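Transcriptional regulatory protein (Chlamydia trachomatis, PDB 3Q7T) binds a cis-acting element in its own promoter, probably activating its own transcription, and may act as a global positive regulator of transcription. Local coordinates at residues B[78-83]-B[96-101]; B[20-25]-B[39-44]. All blocks are in the same frame, centred on the assembly; numbering follows the deposited sequence.

Interaction 1 (B[78-83]-B[96-101]); sequences VLLDFF and FWYLIR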
loop_
_atom_site.group_PDB
_atom_site.type_symbol
_atom_site.label_atom_id
_atom_site.label_comp_id
_atom_site.label_asym_id
_atom_site.label_seq_id
_atom_site.Cartn_x
_atom_site.Cartn_y
_atom_site.Cartn_z
ATOM N N VAL B 78 0.532 5.449 6.154
ATOM C CA VAL B 78 1.388 5.623 7.315
ATOM C C VAL B 78 2.854 5.375 6.948
ATOM O O VAL B 78 3.171 4.422 6.235
ATOM C CB VAL B 78 0.968 4.667 8.466
ATOM C CG1 VAL B 78 1.964 4.717 9.583
ATOM C CG2 VAL B 78 -0.424 5.024 8.973
ATOM N N LEU B 79 3.748 6.215 7.458
ATOM C CA LEU B 79 5.158 6.092 7.112
ATOM C C LEU B 79 5.936 5.498 8.270
ATOM O O LEU B 79 5.954 6.045 9.368
ATOM C CB LEU B 79 5.753 7.454 6.718
ATOM C CG LEU B 79 5.046 8.218 5.597
ATOM C CD1 LEU B 79 5.830 9.478 5.241
ATOM C CD2 LEU B 79 4.820 7.355 4.351
ATOM N N LEU B 80 6.578 4.371 8.004
ATOM C CA LEU B 80 7.263 3.607 9.021
ATOM C C LEU B 80 8.786 3.719 8.874
ATOM O O LEU B 80 9.319 3.748 7.768
ATOM C CB LEU B 80 6.838 2.135 8.931
ATOM C CG LEU B 80 5.443 1.739 9.456
ATOM C CD1 LEU B 80 5.094 0.294 9.074
ATOM C CD2 LEU B 80 5.378 1.916 10.966
ATOM N N ASP B 81 9.486 3.760 9.999
ATOM C CA ASP B 81 10.940 3.665 9.976
ATOM C C ASP B 81 11.409 2.236 9.696
ATOM O O ASP B 81 12.320 2.023 8.899
ATOM C CB ASP B 81 11.529 4.163 11.288
ATOM C CG ASP B 81 11.375 5.665 11.461
ATOM O OD1 ASP B 81 11.006 6.351 10.484
ATOM O OD2 ASP B 81 11.637 6.164 12.576
ATOM N N PHE B 82 10.768 1.266 10.346
ATOM C CA PHE B 82 11.205 -0.117 10.311
ATOM C C PHE B 82 10.055 -1.052 9.999
ATOM O O PHE B 82 8.891 -0.707 10.197
ATOM C CB PHE B 82 11.748 -0.551 11.678
ATOM C CG PHE B 82 12.704 0.413 12.299
ATOM C CD1 PHE B 82 14.025 0.445 11.902
ATOM C CD2 PHE B 82 12.290 1.256 13.315
ATOM C CE1 PHE B 82 14.923 1.328 12.487
ATOM C CE2 PHE B 82 13.176 2.140 13.905
ATOM C CZ PHE B 82 14.499 2.176 13.489
ATOM N N PHE B 83 10.395 -2.249 9.528
ATOM C CA PHE B 83 9.443 -3.334 9.450
ATOM C C PHE B 83 9.302 -4.026 10.805
ATOM O O PHE B 83 10.289 -4.335 11.470
ATOM C CB PHE B 83 9.867 -4.363 8.414
ATOM C CG PHE B 83 8.969 -5.575 8.371
ATOM C CD1 PHE B 83 7.773 -5.545 7.674
ATOM C CD2 PHE B 83 9.324 -6.742 9.035
ATOM C CE1 PHE B 83 6.945 -6.665 7.627
ATOM C CE2 PHE B 83 8.502 -7.859 8.994
ATOM C CZ PHE B 83 7.311 -7.823 8.281
ATOM N N PHE B 96 -5.294 1.021 7.255
ATOM C CA PHE B 96 -4.239 1.931 6.795
ATOM C C PHE B 96 -3.219 1.223 5.923
ATOM O O PHE B 96 -2.710 0.173 6.298
ATOM C CB PHE B 96 -3.493 2.539 7.982
ATOM C CG PHE B 96 -4.374 3.266 8.952
ATOM C CD1 PHE B 96 -5.479 3.976 8.513
ATOM C CD2 PHE B 96 -4.095 3.242 10.306
ATOM C CE1 PHE B 96 -6.284 4.667 9.421
ATOM C CE2 PHE B 96 -4.896 3.919 11.207
ATOM C CZ PHE B 96 -5.975 4.642 10.770
ATOM N N TRP B 97 -2.886 1.812 4.777
ATOM C CA TRP B 97 -1.728 1.353 4.019
ATOM C C TRP B 97 -0.468 1.935 4.647
ATOM O O TRP B 97 -0.543 2.914 5.386
ATOM C CB TRP B 97 -1.820 1.803 2.570
ATOM C CG TRP B 97 -2.823 1.053 1.826
ATOM C CD1 TRP B 97 -4.020 1.515 1.356
ATOM C CD2 TRP B 97 -2.755 -0.333 1.469
ATOM N NE1 TRP B 97 -4.700 0.497 0.715
ATOM C CE2 TRP B 97 -3.943 -0.645 0.771
ATOM C CE3 TRP B 97 -1.807 -1.344 1.679
ATOM C CZ2 TRP B 97 -4.207 -1.932 0.277
ATOM C CZ3 TRP B 97 -2.065 -2.615 1.181
ATOM C CH2 TRP B 97 -3.256 -2.897 0.489
ATOM N N TYR B 98 0.691 1.349 4.369
ATOM C CA TYR B 98 1.913 1.929 4.884
ATOM C C TYR B 98 3.033 1.951 3.863
ATOM O O TYR B 98 2.941 1.357 2.783
ATOM C CB TYR B 98 2.378 1.222 6.170
ATOM C CG TYR B 98 2.592 -0.266 6.001
ATOM C CD1 TYR B 98 3.764 -0.752 5.445
ATOM C CD2 TYR B 98 1.607 -1.189 6.385
ATOM C CE1 TYR B 98 3.973 -2.112 5.275
ATOM C CE2 TYR B 98 1.803 -2.555 6.216
ATOM C CZ TYR B 98 2.995 -3.009 5.660
ATOM O OH TYR B 98 3.227 -4.360 5.489
ATOM N N LEU B 99 4.081 2.687 4.213
ATOM C CA LEU B 99 5.338 2.625 3.491
ATOM C C LEU B 99 6.438 2.581 4.511
ATOM O O LEU B 99 6.436 3.338 5.483
ATOM C CB LEU B 99 5.527 3.839 2.586
ATOM C CG LEU B 99 4.789 3.806 1.253
ATOM C CD1 LEU B 99 5.096 5.089 0.470
ATOM C CD2 LEU B 99 5.179 2.568 0.451
ATOM N N ILE B 100 7.376 1.681 4.279
ATOM C CA ILE B 100 8.561 1.575 5.094
ATOM C C ILE B 100 9.657 2.341 4.381
ATOM O O ILE B 100 9.765 2.293 3.155
ATOM C CB ILE B 100 9.020 0.100 5.218
ATOM C CG1 ILE B 100 7.858 -0.810 5.616
ATOM C CG2 ILE B 100 10.132 -0.015 6.238
ATOM C CD1 ILE B 100 7.558 -0.782 7.089
ATOM N N ARG B 101 10.479 3.046 5.138
ATOM C CA ARG B 101 11.683 3.620 4.559
ATOM C C ARG B 101 12.622 2.520 4.063
ATOM O O ARG B 101 12.606 1.399 4.585
ATOM C CB ARG B 101 12.367 4.501 5.586
ATOM C CG ARG B 101 11.352 5.413 6.205
ATOM C CD ARG B 101 11.896 6.725 6.663
ATOM N NE ARG B 101 10.767 7.641 6.750
ATOM C CZ ARG B 101 10.748 8.754 7.466
ATOM N NH1 ARG B 101 11.808 9.123 8.173
ATOM N NH2 ARG B 101 9.664 9.503 7.464
#
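Phe96 meets Val78 through its CB, 4.1 Å from Val78 CG2, while its ring leads away toward Val76. The carbonyl of Trp97 then accepts a cross-strand bond, Val78 N to Trp97 O at 2.9 Å. The indole itself turns out of the contact to the second subunit: Trp97 NE1 hydrogen-bonds OE1 of Gln118 of the second subunit, and the ring meets Trp97 of that subunit. Tyr98 sits directly across from Val78, and Leu80 CD1 meets the Tyr98 ring obliquely, 4.0 Å from Tyr98 CG. Leu99 is gripped at both ends of its backbone, N to Val78 O and O to Leu80 N (2.7 Å), while on the other face of the sheet its CB lies beside Leu79 CD2. Ile100 shares the Tyr98 face; Ile100 CD1 lies against Leu80 CD1 and comes 3.4 Å from Phe82 O. Arg101 N closes the ladder on Leu80 O at 3.0 Å. Its guanidinium has Asp81 OD1 over one face, a long charge pairing at 3.7 Å from Arg101 NH1, whereas NH2 forms a salt bridge with Glu57. This parallel ladder joins the two strands of a right-handed beta-alpha-beta crossover through helix 85-93, at the edge of a CheY-like receiver fold.

Interaction 2 (B[20-25]-B[39-44]); sequences EHWDLF and CTIGQQ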
loop_
_atom_site.group_PDB
_atom_site.type_symbol
_atom_site.label_atom_id
_atom_site.label_comp_id
_atom_site.label_asym_id
_atom_site.label_seq_id
_atom_site.Cartn_x
_atom_site.Cartn_y
_atom_site.Cartn_z
ATOM N N GLU B 20 7.195 15.400 11.822
ATOM C CA GLU B 20 8.072 16.312 12.542
ATOM C C GLU B 20 9.306 16.713 11.736
ATOM O O GLU B 20 10.052 17.591 12.153
ATOM C CB GLU B 20 8.477 15.719 13.886
ATOM C CG GLU B 20 7.537 16.117 15.011
ATOM C CD GLU B 20 7.785 15.318 16.278
ATOM O OE1 GLU B 20 8.883 14.720 16.400
ATOM O OE2 GLU B 20 6.878 15.288 17.140
ATOM N N HIS B 21 9.504 16.067 10.590
ATOM C CA HIS B 21 10.597 16.383 9.676
ATOM C C HIS B 21 9.993 16.715 8.318
ATOM O O HIS B 21 9.556 15.824 7.588
ATOM C CB HIS B 21 11.563 15.198 9.544
ATOM C CG HIS B 21 11.768 14.445 10.821
ATOM N ND1 HIS B 21 12.661 14.853 11.791
ATOM C CD2 HIS B 21 11.184 13.316 11.295
ATOM C CE1 HIS B 21 12.620 14.005 12.806
ATOM N NE2 HIS B 21 11.734 13.063 12.530
ATOM N N TRP B 22 9.975 17.996 7.971
ATOM C CA TRP B 22 9.166 18.440 6.837
ATOM C C TRP B 22 9.859 18.431 5.480
ATOM O O TRP B 22 9.211 18.663 4.459
ATOM C CB TRP B 22 8.591 19.829 7.101
ATOM C CG TRP B 22 7.527 19.873 8.144
ATOM C CD1 TRP B 22 7.142 18.862 8.983
ATOM C CD2 TRP B 22 6.699 20.997 8.463
ATOM N NE1 TRP B 22 6.120 19.299 9.815
ATOM C CE2 TRP B 22 5.829 20.603 9.506
ATOM C CE3 TRP B 22 6.602 22.298 7.963
ATOM C CZ2 TRP B 22 4.886 21.465 10.053
ATOM C CZ3 TRP B 22 5.661 23.146 8.497
ATOM C CH2 TRP B 22 4.814 22.727 9.539
ATOM N N ASP B 23 11.161 18.167 5.459
ATOM C CA ASP B 23 11.910 18.210 4.195
ATOM C C ASP B 23 11.412 17.246 3.102
ATOM O O ASP B 23 11.221 17.660 1.963
ATOM C CB ASP B 23 13.428 18.070 4.426
ATOM C CG ASP B 23 14.045 19.336 5.016
ATOM O OD1 ASP B 23 13.523 20.450 4.746
ATOM O OD2 ASP B 23 15.058 19.226 5.744
ATOM N N LEU B 24 11.199 15.976 3.430
ATOM C CA LEU B 24 10.614 15.043 2.447
ATOM C C LEU B 24 9.313 15.598 1.866
ATOM O O LEU B 24 9.120 15.631 0.652
ATOM C CB LEU B 24 10.349 13.672 3.070
ATOM C CG LEU B 24 9.518 12.660 2.267
ATOM C CD1 LEU B 24 10.254 12.180 1.041
ATOM C CD2 LEU B 24 9.145 11.470 3.171
ATOM N N PHE B 25 8.430 16.043 2.751
ATOM C CA PHE B 25 7.126 16.545 2.336
ATOM C C PHE B 25 7.246 17.808 1.486
ATOM O O PHE B 25 6.525 17.971 0.501
ATOM C CB PHE B 25 6.236 16.789 3.557
ATOM C CG PHE B 25 5.761 15.516 4.231
ATOM C CD1 PHE B 25 5.774 14.305 3.555
ATOM C CD2 PHE B 25 5.286 15.537 5.534
ATOM C CE1 PHE B 25 5.336 13.130 4.175
ATOM C CE2 PHE B 25 4.840 14.368 6.147
ATOM C CZ PHE B 25 4.869 13.166 5.463
ATOM N N CYS B 39 -2.208 21.017 -0.583
ATOM C CA CYS B 39 -1.554 20.393 0.567
ATOM C C CYS B 39 -1.682 21.192 1.859
ATOM O O CYS B 39 -1.795 22.411 1.842
ATOM C CB CYS B 39 -0.084 20.144 0.270
ATOM S SG CYS B 39 0.195 18.985 -1.081
ATOM N N THR B 40 -1.692 20.472 2.972
ATOM C CA THR B 40 -1.555 21.050 4.298
ATOM C C THR B 40 -0.499 20.201 4.979
ATOM O O THR B 40 -0.471 18.989 4.782
ATOM C CB THR B 40 -2.864 20.962 5.105
ATOM O OG1 THR B 40 -3.918 21.599 4.379
ATOM C CG2 THR B 40 -2.716 21.640 6.463
ATOM N N ILE B 41 0.391 20.823 5.745
ATOM C CA ILE B 41 1.365 20.056 6.529
ATOM C C ILE B 41 1.352 20.464 7.999
ATOM O O ILE B 41 1.366 21.648 8.319
ATOM C CB ILE B 41 2.794 20.095 5.920
ATOM C CG1 ILE B 41 3.782 19.376 6.835
ATOM C CG2 ILE B 41 3.256 21.514 5.688
ATOM C CD1 ILE B 41 5.020 18.917 6.145
ATOM N N GLY B 42 1.288 19.476 8.889
ATOM C CA GLY B 42 1.181 19.710 10.326
ATOM C C GLY B 42 2.096 18.785 11.125
ATOM O O GLY B 42 2.665 17.847 10.573
ATOM N N GLN B 43 2.234 19.040 12.423
ATOM C CA GLN B 43 3.027 18.165 13.281
ATOM C C GLN B 43 2.180 17.227 14.144
ATOM O O GLN B 43 2.708 16.393 14.874
ATOM C CB GLN B 43 3.944 18.994 14.174
ATOM C CG GLN B 43 5.081 19.646 13.427
ATOM C CD GLN B 43 5.838 20.596 14.301
ATOM O OE1 GLN B 43 6.657 20.177 15.122
ATOM N NE2 GLN B 43 5.561 21.891 14.148
ATOM N N GLN B 44 0.868 17.375 14.086
ATOM C CA GLN B 44 0.011 16.452 14.815
ATOM C C GLN B 44 -1.222 16.067 14.017
ATOM O O GLN B 44 -1.660 16.797 13.136
ATOM C CB GLN B 44 -0.353 16.979 16.210
ATOM C CG GLN B 44 -0.753 18.427 16.286
ATOM C CD GLN B 44 -0.683 18.952 17.712
ATOM O OE1 GLN B 44 0.301 18.731 18.421
ATOM N NE2 GLN B 44 -1.731 19.635 18.143
#
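Ile41 puts its CD1 methyl against two aromatic side chains at once, over the face of Trp22 and at the edge of Phe25. Above the indole it makes a CH-pi contact, 3.4 Å from the centroid of the five-membered ring and 14° off the normal. The rest of the side chain follows the same face: CG1 lies over the middle of the indole, 3.6 Å from Trp22 CE2, and CG2 approaches the six-membered ring at Trp22 CZ3 (4.0 Å). Against Phe25 the same CD1 lies in the ring plane, 3.4 Å from Phe25 CD2. Ile41 reaches both rings because its CG1 is anti to the backbone N (chi1 175°) and chi2 keeps the chain extended. Just past the strand, Gln43 CG comes within 3.8 Å of Trp22 NE1, its amide plane nearly perpendicular to the indole. The outer margin is looser, with Glu20 CG 4.2 Å from Gln43 OE1 and their flat ends also nearly perpendicular. No hydrogen bond crosses between the segments; Trp22 NE1 instead donates to Ser19 O, tethering the indole to the chain just before 20-25. Backbone bonds from Gly42 to Leu17 and Ser19 fix the end of strand 37-42 against strand 13-18. Phe25, in helix 23-31, packs on Leu17 and on Leu108 of helix 105-116; the contact joins the 20-25 end of helix 23-31 to strand 37-42, at one edge of the sheet.

How the interactions relate
Both contacts lie on the same five-stranded parallel sheet, each within a different beta-alpha-beta unit, with centres about 16 Å apart. Interaction 1 pairs strand with strand and is the more buried of the two; backbone hydrogen bonds carry it, with apolar packing on both faces and charge confined to its end. Interaction 2 joins a helix start to a strand at the surface; with no hydrogen bond across it, it depends on aliphatic-aromatic contact. They belong to opposite outer strands, 97-100 and 37-42, yet meet where Leu79 CD1 packs 3.8 Å from Phe25 CZ. Only interaction 1 also has the second subunit of the assembly against it.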